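Local coordinates for protein endoglucanase (Ganoderma lucidum, PDB 5D8Z) that probably hydrolyses internal beta-1,4-glucosidic bonds of cellulose and related glucans, as a family 5 endoglucanase, at residues A[27-35]-A[44-52]; A[64-72]-A[333-344]. All blocks are in the same frame, centred on the assembly; numbering follows the deposited sequence.

In the fold
Both contacts lie on the first beta-alpha unit of this chain's TIM barrel. Contact 1 (27-35 with 44-52) follows strand 24-30 out of the eight-stranded parallel barrel and packs it on the loop that leads to helix 59-68. Contact 2 (64-72 with 333-344) joins the end of that helix to the C-terminal helix 335-341, across 260 intervening residues, and so ties the end of the chain back to its first unit. Contact 1 closes before contact 2 opens, and their centres lie about 21 Å apart. They nevertheless touch, Val27 CG1 lying 3.6 Å from Phe66 CD2, where the first strand packs on the first helix.

Contact 1 of 2, residues A[27-35]-A[44-52]; sequences VNIAGFDFG and ASGAWPPLT
Gly31 and Trp48 bring the two segments together in an antiparallel course, their CA atoms 4.9 Å apart, and the pairing runs on through Phe32 with Ala47 to Gly35 with Gly46. One hydrogen bond joins the backbones: Trp48 N donates to Gly31 O at 3.0 Å, from above the carbonyl plane. From the other face of that plane Phe34 N closes a type I turn over Gly31-Phe34 on the same oxygen, which is thus gripped twice. Asp33 fixes the start of the turn, its OD1 accepting a nearly straight bond from Gly31 N at 2.8 Å. Gly31 has positive phi (146°), and a side chain there would point toward the 44-52 loop. The turn lies where strand 24-30 leaves the C-terminal end of the barrel, the end that carries the active site in TIM-barrel hydrolases; the side chain of Ala30 is about 11 Å from a bound glucose unit.

Phe32 turns its CB away from the loop, but its ring returns to meet two prolines. Pro49 CA lies over one face, offset toward its rim, and Pro49 CB comes within 3.5 Å of Phe32 CZ, while Pro50 CD approaches CD2 obliquely and Tyr101 and Leu104 of helix 95-110 add to the cluster. Pro50, the centre of an inverse gamma turn, rests its CG 4.0 Å from Ile29 CG2. Trp48 has CG anti to its own N (chi1 -177°), an extension that brings CE3 to the edge of the Phe34 ring, 3.9 Å from Phe34 CE2, while the indole NE1 is bonded to Tyr55 O. Gly31 CA sits over the centre of a face of this Phe34 ring.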
loop_
_atom_site.group_PDB
_atom_site.type_symbol
_atom_site.label_atom_id
_atom_site.label_comp_id
_atom_site.label_asym_id
_atom_site.label_seq_id
_atom_site.Cartn_x
_atom_site.Cartn_y
_atom_site.Cartn_z
ATOM N N VAL A 27 1.503 -9.165 0.804
ATOM C CA VAL A 27 2.289 -8.816 -0.355
ATOM C C VAL A 27 1.467 -7.950 -1.336
ATOM O O VAL A 27 0.223 -8.032 -1.380
ATOM C CB VAL A 27 2.932 -10.105 -0.955
ATOM C CG1 VAL A 27 2.049 -11.319 -0.735
ATOM C CG2 VAL A 27 3.305 -9.952 -2.411
ATOM N N ASN A 28 2.163 -7.079 -2.065
ATOM C CA ASN A 28 1.524 -6.253 -3.041
ATOM C C ASN A 28 1.294 -7.065 -4.276
ATOM O O ASN A 28 2.224 -7.592 -4.818
ATOM C CB ASN A 28 2.421 -5.098 -3.392
ATOM C CG ASN A 28 2.373 -3.996 -2.359
ATOM O OD1 ASN A 28 1.502 -3.107 -2.431
ATOM N ND2 ASN A 28 3.327 -4.027 -1.397
ATOM N N ILE A 29 0.062 -7.155 -4.740
ATOM C CA ILE A 29 -0.230 -7.844 -5.969
ATOM C C ILE A 29 -0.427 -6.827 -7.089
ATOM O O ILE A 29 -1.542 -6.321 -7.296
ATOM C CB ILE A 29 -1.507 -8.657 -5.808
ATOM C CG1 ILE A 29 -1.427 -9.563 -4.590
ATOM C CG2 ILE A 29 -1.736 -9.506 -7.018
ATOM C CD1 ILE A 29 -0.091 -10.251 -4.373
ATOM N N ALA A 30 0.655 -6.544 -7.821
ATOM C CA ALA A 30 0.673 -5.458 -8.813
ATOM C C ALA A 30 0.211 -5.829 -10.199
ATOM O O ALA A 30 0.094 -6.984 -10.560
ATOM C CB ALA A 30 2.045 -4.882 -8.908
ATOM N N GLY A 31 -0.057 -4.798 -10.985
ATOM C CA GLY A 31 -0.594 -4.959 -12.331
ATOM C C GLY A 31 -1.553 -3.865 -12.779
ATOM O O GLY A 31 -1.408 -3.347 -13.872
ATOM N N PHE A 32 -2.557 -3.532 -11.963
ATOM C CA PHE A 32 -3.500 -2.466 -12.333
ATOM C C PHE A 32 -2.788 -1.123 -12.286
ATOM O O PHE A 32 -3.312 -0.109 -12.801
ATOM C CB PHE A 32 -4.705 -2.412 -11.395
ATOM C CG PHE A 32 -5.787 -3.396 -11.714
ATOM C CD1 PHE A 32 -6.664 -3.160 -12.737
ATOM C CD2 PHE A 32 -5.940 -4.556 -10.957
ATOM C CE1 PHE A 32 -7.678 -4.062 -13.022
ATOM C CE2 PHE A 32 -6.944 -5.468 -11.234
ATOM C CZ PHE A 32 -7.827 -5.220 -12.270
ATOM N N ASP A 33 -1.623 -1.100 -11.636
ATOM C CA ASP A 33 -0.859 0.133 -11.514
ATOM C C ASP A 33 0.086 0.326 -12.665
ATOM O O ASP A 33 0.838 1.274 -12.671
ATOM C CB ASP A 33 -0.054 0.148 -10.212
ATOM C CG ASP A 33 0.817 -1.091 -10.044
ATOM O OD1 ASP A 33 0.224 -2.191 -10.026
ATOM O OD2 ASP A 33 2.075 -0.967 -9.935
ATOM N N PHE A 34 0.100 -0.567 -13.634
ATOM C CA PHE A 34 1.133 -0.427 -14.657
ATOM C C PHE A 34 0.838 0.752 -15.570
ATOM O O PHE A 34 -0.309 1.142 -15.769
ATOM C CB PHE A 34 1.356 -1.705 -15.439
ATOM C CG PHE A 34 2.021 -2.787 -14.653
ATOM C CD1 PHE A 34 2.402 -2.598 -13.327
ATOM C CD2 PHE A 34 2.288 -4.012 -15.254
ATOM C CE1 PHE A 34 3.008 -3.624 -12.619
ATOM C CE2 PHE A 34 2.906 -5.041 -14.553
ATOM C CZ PHE A 34 3.265 -4.848 -13.232
ATOM N N GLY A 35 1.898 1.365 -16.065
ATOM C CA GLY A 35 1.762 2.661 -16.719
ATOM C C GLY A 35 1.186 3.735 -15.801
ATOM O O GLY A 35 0.504 4.647 -16.259
ATOM N N ALA A 44 -3.934 4.730 -18.862
ATOM C CA ALA A 44 -4.963 3.733 -18.448
ATOM C C ALA A 44 -5.237 2.643 -19.503
ATOM O O ALA A 44 -6.027 1.714 -19.253
ATOM C CB ALA A 44 -6.268 4.421 -18.035
ATOM N N SER A 45 -4.604 2.785 -20.675
ATOM C CA SER A 45 -4.337 1.652 -21.573
ATOM C C SER A 45 -3.455 0.597 -20.880
ATOM O O SER A 45 -3.856 -0.561 -20.750
ATOM C CB SER A 45 -3.657 2.135 -22.882
ATOM O OG SER A 45 -2.672 1.212 -23.374
ATOM N N GLY A 46 -2.265 1.025 -20.432
ATOM C CA GLY A 46 -1.243 0.150 -19.823
ATOM C C GLY A 46 -1.604 -0.626 -18.553
ATOM O O GLY A 46 -0.782 -1.391 -18.052
ATOM N N ALA A 47 -2.816 -0.449 -18.029
ATOM C CA ALA A 47 -3.274 -1.237 -16.894
ATOM C C ALA A 47 -3.446 -2.695 -17.270
ATOM O O ALA A 47 -4.063 -2.989 -18.298
ATOM C CB ALA A 47 -4.589 -0.703 -16.384
ATOM N N TRP A 48 -2.951 -3.589 -16.399
ATOM C CA TRP A 48 -2.819 -5.007 -16.695
ATOM C C TRP A 48 -3.163 -5.843 -15.485
ATOM O O TRP A 48 -2.306 -6.130 -14.662
ATOM C CB TRP A 48 -1.402 -5.330 -17.166
ATOM C CG TRP A 48 -1.190 -6.801 -17.575
ATOM C CD1 TRP A 48 -2.160 -7.712 -17.946
ATOM C CD2 TRP A 48 0.059 -7.491 -17.672
ATOM N NE1 TRP A 48 -1.588 -8.928 -18.217
ATOM C CE2 TRP A 48 -0.228 -8.822 -18.072
ATOM C CE3 TRP A 48 1.386 -7.128 -17.431
ATOM C CZ2 TRP A 48 0.772 -9.782 -18.264
ATOM C CZ3 TRP A 48 2.381 -8.086 -17.619
ATOM C CH2 TRP A 48 2.067 -9.399 -18.034
ATOM N N PRO A 49 -4.424 -6.273 -15.400
ATOM C CA PRO A 49 -4.932 -6.978 -14.257
ATOM C C PRO A 49 -4.206 -8.295 -14.066
ATOM O O PRO A 49 -4.126 -9.073 -15.010
ATOM C CB PRO A 49 -6.375 -7.277 -14.645
ATOM C CG PRO A 49 -6.697 -6.335 -15.731
ATOM C CD PRO A 49 -5.422 -6.194 -16.466
ATOM N N PRO A 50 -3.704 -8.555 -12.851
ATOM C CA PRO A 50 -3.049 -9.798 -12.501
ATOM C C PRO A 50 -4.044 -10.876 -12.138
ATOM O O PRO A 50 -4.033 -11.389 -11.032
ATOM C CB PRO A 50 -2.189 -9.403 -11.305
ATOM C CG PRO A 50 -2.962 -8.320 -10.644
ATOM C CD PRO A 50 -3.667 -7.587 -11.743
ATOM N N LEU A 51 -4.899 -11.221 -13.082
ATOM C CA LEU A 51 -5.837 -12.333 -12.932
ATOM C C LEU A 51 -5.778 -13.171 -14.190
ATOM O O LEU A 51 -5.777 -12.617 -15.270
ATOM C CB LEU A 51 -7.268 -11.806 -12.756
ATOM C CG LEU A 51 -7.535 -11.151 -11.405
ATOM C CD1 LEU A 51 -8.827 -10.369 -11.364
ATOM C CD2 LEU A 51 -7.560 -12.206 -10.328
ATOM N N THR A 52 -5.696 -14.494 -14.055
ATOM C CA THR A 52 -6.099 -15.373 -15.137
ATOM C C THR A 52 -7.491 -14.833 -15.479
ATOM O O THR A 52 -8.188 -14.359 -14.567
ATOM C CB THR A 52 -6.177 -16.829 -14.623
ATOM O OG1 THR A 52 -4.891 -17.249 -14.128
ATOM C CG2 THR A 52 -6.669 -17.763 -15.724
#

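Contact 2 of 2, residues A[64-72]-A[333-344]; sequences KHFVDDDGF and DTALVSACLAPN
Phe72 and Val337 meet at the apolar centre, Val337 CG1 reaching the edge of the phenyl ring 4.0 Å from Phe72 CE2. Pro343 crosses over a face of that ring in a CH-pi contact, its CD 4.0 Å from the Phe72 ring centroid, while Ala342 packs obliquely at CZ. Phe66 presents its own edge to Val337 CG1. The site is where helix 59-68 gives way to strand 74-79 of the TIM barrel: Gly71, with positive phi, ends the helical course, and the C-terminal helix 335-341, itself tied down by the Cys290-Cys340 disulfide, docks against this exit. There Asn344 N donates to Asp70 O at 2.9 Å.

The polar edge is built round His65. With CG anti to the backbone N (chi1 154°), its imidazole lies between two carboxylates, and both meet it in the ring plane along nearly straight bonds. His65 ND1 donates to Asp69 OD2 at 2.8 Å, and His65 NE2 to the syn side of Asp333 OD2 at 2.7 Å. A leucine in place of His65 would probably leave Asp69 and Asp333 without the donor they share. Trp331 stacks on the imidazole. The carboxylates of Asp70 and Asp333 come together from opposite directions, their planes 41° apart; if the imidazole is protonated, as two donating nitrogens suggest, it could partly balance the acidic groups around it.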
loop_
_atom_site.group_PDB
_atom_site.type_symbol
_atom_site.label_atom_id
_atom_site.label_comp_id
_atom_site.label_asym_id
_atom_site.label_seq_id
_atom_site.Cartn_x
_atom_site.Cartn_y
_atom_site.Cartn_z
ATOM N N LYS A 64 -4.289 -17.502 -2.741
ATOM C CA LYS A 64 -4.558 -18.796 -2.064
ATOM C C LYS A 64 -3.283 -19.331 -1.414
ATOM O O LYS A 64 -3.273 -19.790 -0.279
ATOM C CB LYS A 64 -5.075 -19.861 -3.032
ATOM C CG LYS A 64 -6.575 -20.151 -2.973
ATOM C CD LYS A 64 -6.907 -21.334 -2.046
ATOM C CE LYS A 64 -6.674 -22.714 -2.659
ATOM N NZ LYS A 64 -7.718 -23.074 -3.659
ATOM N N HIS A 65 -2.194 -19.236 -2.148
ATOM C CA HIS A 65 -0.948 -19.832 -1.727
ATOM C C HIS A 65 -0.353 -19.015 -0.606
ATOM O O HIS A 65 0.035 -19.544 0.428
ATOM C CB HIS A 65 -0.001 -19.921 -2.934
ATOM C CG HIS A 65 1.434 -19.913 -2.578
ATOM N ND1 HIS A 65 2.017 -20.911 -1.829
ATOM C CD2 HIS A 65 2.407 -19.010 -2.839
ATOM C CE1 HIS A 65 3.299 -20.632 -1.660
ATOM N NE2 HIS A 65 3.562 -19.485 -2.267
ATOM N N PHE A 66 -0.285 -17.707 -0.803
ATOM C CA PHE A 66 0.340 -16.865 0.189
ATOM C C PHE A 66 -0.341 -17.024 1.551
ATOM O O PHE A 66 0.326 -16.944 2.578
ATOM C CB PHE A 66 0.334 -15.404 -0.268
ATOM C CG PHE A 66 1.441 -15.044 -1.231
ATOM C CD1 PHE A 66 2.766 -15.325 -0.946
ATOM C CD2 PHE A 66 1.164 -14.381 -2.395
ATOM C CE1 PHE A 66 3.789 -14.982 -1.831
ATOM C CE2 PHE A 66 2.172 -14.013 -3.263
ATOM C CZ PHE A 66 3.485 -14.319 -2.994
ATOM N N VAL A 67 -1.657 -17.250 1.565
ATOM C CA VAL A 67 -2.361 -17.508 2.820
ATOM C C VAL A 67 -2.096 -18.936 3.253
ATOM O O VAL A 67 -1.467 -19.157 4.284
ATOM C CB VAL A 67 -3.909 -17.315 2.741
ATOM C CG1 VAL A 67 -4.577 -17.680 4.074
ATOM C CG2 VAL A 67 -4.280 -15.888 2.362
ATOM N N ASP A 68 -2.558 -19.898 2.465
ATOM C CA ASP A 68 -2.620 -21.290 2.922
ATOM C C ASP A 68 -1.280 -21.925 3.282
ATOM O O ASP A 68 -1.214 -22.775 4.184
ATOM C CB ASP A 68 -3.351 -22.160 1.904
ATOM C CG ASP A 68 -4.830 -21.781 1.776
ATOM O OD1 ASP A 68 -5.266 -20.845 2.485
ATOM O OD2 ASP A 68 -5.559 -22.402 0.961
ATOM N N ASP A 69 -0.219 -21.521 2.605
ATOM C CA ASP A 69 1.082 -22.127 2.830
ATOM C C ASP A 69 2.020 -21.190 3.604
ATOM O O ASP A 69 2.900 -21.651 4.304
ATOM C CB ASP A 69 1.733 -22.554 1.484
ATOM C CG ASP A 69 0.771 -23.359 0.581
ATOM O OD1 ASP A 69 0.045 -24.241 1.119
ATOM O OD2 ASP A 69 0.734 -23.103 -0.669
ATOM N N ASP A 70 1.875 -19.882 3.477
ATOM C CA ASP A 70 2.907 -18.971 4.006
ATOM C C ASP A 70 2.494 -18.165 5.236
ATOM O O ASP A 70 3.349 -17.624 5.942
ATOM C CB ASP A 70 3.361 -18.008 2.906
ATOM C CG ASP A 70 4.319 -18.638 1.920
ATOM O OD1 ASP A 70 4.989 -19.628 2.291
ATOM O OD2 ASP A 70 4.405 -18.127 0.779
ATOM N N GLY A 71 1.191 -18.071 5.480
ATOM C CA GLY A 71 0.681 -17.378 6.641
ATOM C C GLY A 71 0.408 -15.911 6.425
ATOM O O GLY A 71 0.180 -15.184 7.382
ATOM N N PHE A 72 0.448 -15.461 5.175
ATOM C CA PHE A 72 0.070 -14.094 4.858
ATOM C C PHE A 72 -1.403 -13.918 5.104
ATOM O O PHE A 72 -2.160 -14.885 5.111
ATOM C CB PHE A 72 0.422 -13.752 3.407
ATOM C CG PHE A 72 1.905 -13.614 3.164
ATOM C CD1 PHE A 72 2.623 -12.610 3.765
ATOM C CD2 PHE A 72 2.577 -14.479 2.309
ATOM C CE1 PHE A 72 3.973 -12.477 3.546
ATOM C CE2 PHE A 72 3.936 -14.324 2.065
ATOM C CZ PHE A 72 4.636 -13.331 2.697
ATOM N N ASP A 333 8.100 -20.388 -3.692
ATOM C CA ASP A 333 8.346 -18.969 -3.502
ATOM C C ASP A 333 9.689 -18.485 -3.987
ATOM O O ASP A 333 10.601 -19.246 -4.209
ATOM C CB ASP A 333 8.217 -18.628 -2.021
ATOM C CG ASP A 333 6.807 -18.748 -1.541
ATOM O OD1 ASP A 333 6.582 -19.409 -0.511
ATOM O OD2 ASP A 333 5.907 -18.218 -2.226
ATOM N N THR A 334 9.825 -17.182 -4.099
ATOM C CA THR A 334 11.127 -16.632 -4.335
ATOM C C THR A 334 11.907 -16.837 -3.069
ATOM O O THR A 334 11.343 -17.187 -2.032
ATOM C CB THR A 334 11.090 -15.136 -4.683
ATOM O OG1 THR A 334 10.583 -14.397 -3.565
ATOM C CG2 THR A 334 10.235 -14.902 -5.938
ATOM N N ALA A 335 13.214 -16.637 -3.179
ATOM C CA ALA A 335 14.142 -16.820 -2.079
ATOM C C ALA A 335 13.757 -15.981 -0.855
ATOM O O ALA A 335 13.764 -16.480 0.278
ATOM C CB ALA A 335 15.528 -16.427 -2.538
ATOM N N LEU A 336 13.430 -14.710 -1.101
ATOM C CA LEU A 336 13.301 -13.713 -0.043
ATOM C C LEU A 336 12.022 -13.874 0.738
ATOM O O LEU A 336 11.963 -13.586 1.944
ATOM C CB LEU A 336 13.316 -12.321 -0.641
ATOM C CG LEU A 336 13.217 -11.170 0.350
ATOM C CD1 LEU A 336 14.301 -11.290 1.391
ATOM C CD2 LEU A 336 13.338 -9.854 -0.376
ATOM N N VAL A 337 10.998 -14.334 0.041
ATOM C CA VAL A 337 9.754 -14.654 0.682
ATOM C C VAL A 337 9.890 -15.867 1.604
ATOM O O VAL A 337 9.309 -15.883 2.702
ATOM C CB VAL A 337 8.648 -14.909 -0.350
ATOM C CG1 VAL A 337 7.364 -15.356 0.340
ATOM C CG2 VAL A 337 8.386 -13.652 -1.138
ATOM N N SER A 338 10.623 -16.888 1.164
ATOM C CA SER A 338 10.719 -18.115 1.960
ATOM C C SER A 338 11.805 -18.028 3.032
ATOM O O SER A 338 11.666 -18.606 4.089
ATOM C CB SER A 338 10.936 -19.335 1.077
ATOM O OG SER A 338 12.187 -19.261 0.436
ATOM N N ALA A 339 12.870 -17.295 2.772
ATOM C CA ALA A 339 13.882 -17.065 3.797
ATOM C C ALA A 339 13.406 -16.070 4.860
ATOM O O ALA A 339 13.646 -16.282 6.046
ATOM C CB ALA A 339 15.185 -16.577 3.173
ATOM N N CYS A 340 12.729 -14.998 4.451
ATOM C CA CYS A 340 12.448 -13.904 5.383
ATOM C C CYS A 340 10.990 -13.444 5.569
ATOM O O CYS A 340 10.511 -13.384 6.690
ATOM C CB CYS A 340 13.340 -12.713 5.028
ATOM S SG CYS A 340 15.070 -12.942 5.544
ATOM N N LEU A 341 10.289 -13.126 4.493
ATOM C CA LEU A 341 9.066 -12.356 4.609
ATOM C C LEU A 341 7.874 -13.158 5.027
ATOM O O LEU A 341 6.935 -12.592 5.556
ATOM C CB LEU A 341 8.724 -11.669 3.302
ATOM C CG LEU A 341 9.693 -10.661 2.719
ATOM C CD1 LEU A 341 9.160 -10.188 1.380
ATOM C CD2 LEU A 341 9.854 -9.462 3.634
ATOM N N ALA A 342 7.868 -14.458 4.774
ATOM C CA ALA A 342 6.693 -15.268 5.142
ATOM C C ALA A 342 6.592 -15.452 6.649
ATOM O O ALA A 342 7.514 -15.943 7.277
ATOM C CB ALA A 342 6.718 -16.615 4.451
ATOM N N PRO A 343 5.468 -15.040 7.238
ATOM C CA PRO A 343 5.233 -15.353 8.636
ATOM C C PRO A 343 5.577 -16.802 9.012
ATOM O O PRO A 343 6.143 -17.037 10.090
ATOM C CB PRO A 343 3.726 -15.101 8.811
ATOM C CG PRO A 343 3.221 -14.637 7.489
ATOM C CD PRO A 343 4.398 -14.192 6.698
ATOM N N ASN A 344 5.262 -17.755 8.131
ATOM C CA ASN A 344 5.543 -19.181 8.374
ATOM C C ASN A 344 7.030 -19.558 8.221
ATOM O O ASN A 344 7.347 -20.558 7.603
ATOM C CB ASN A 344 4.700 -20.042 7.414
ATOM C CG ASN A 344 3.811 -21.028 8.138
ATOM O OD1 ASN A 344 4.228 -21.677 9.105
ATOM N ND2 ASN A 344 2.563 -21.139 7.682
#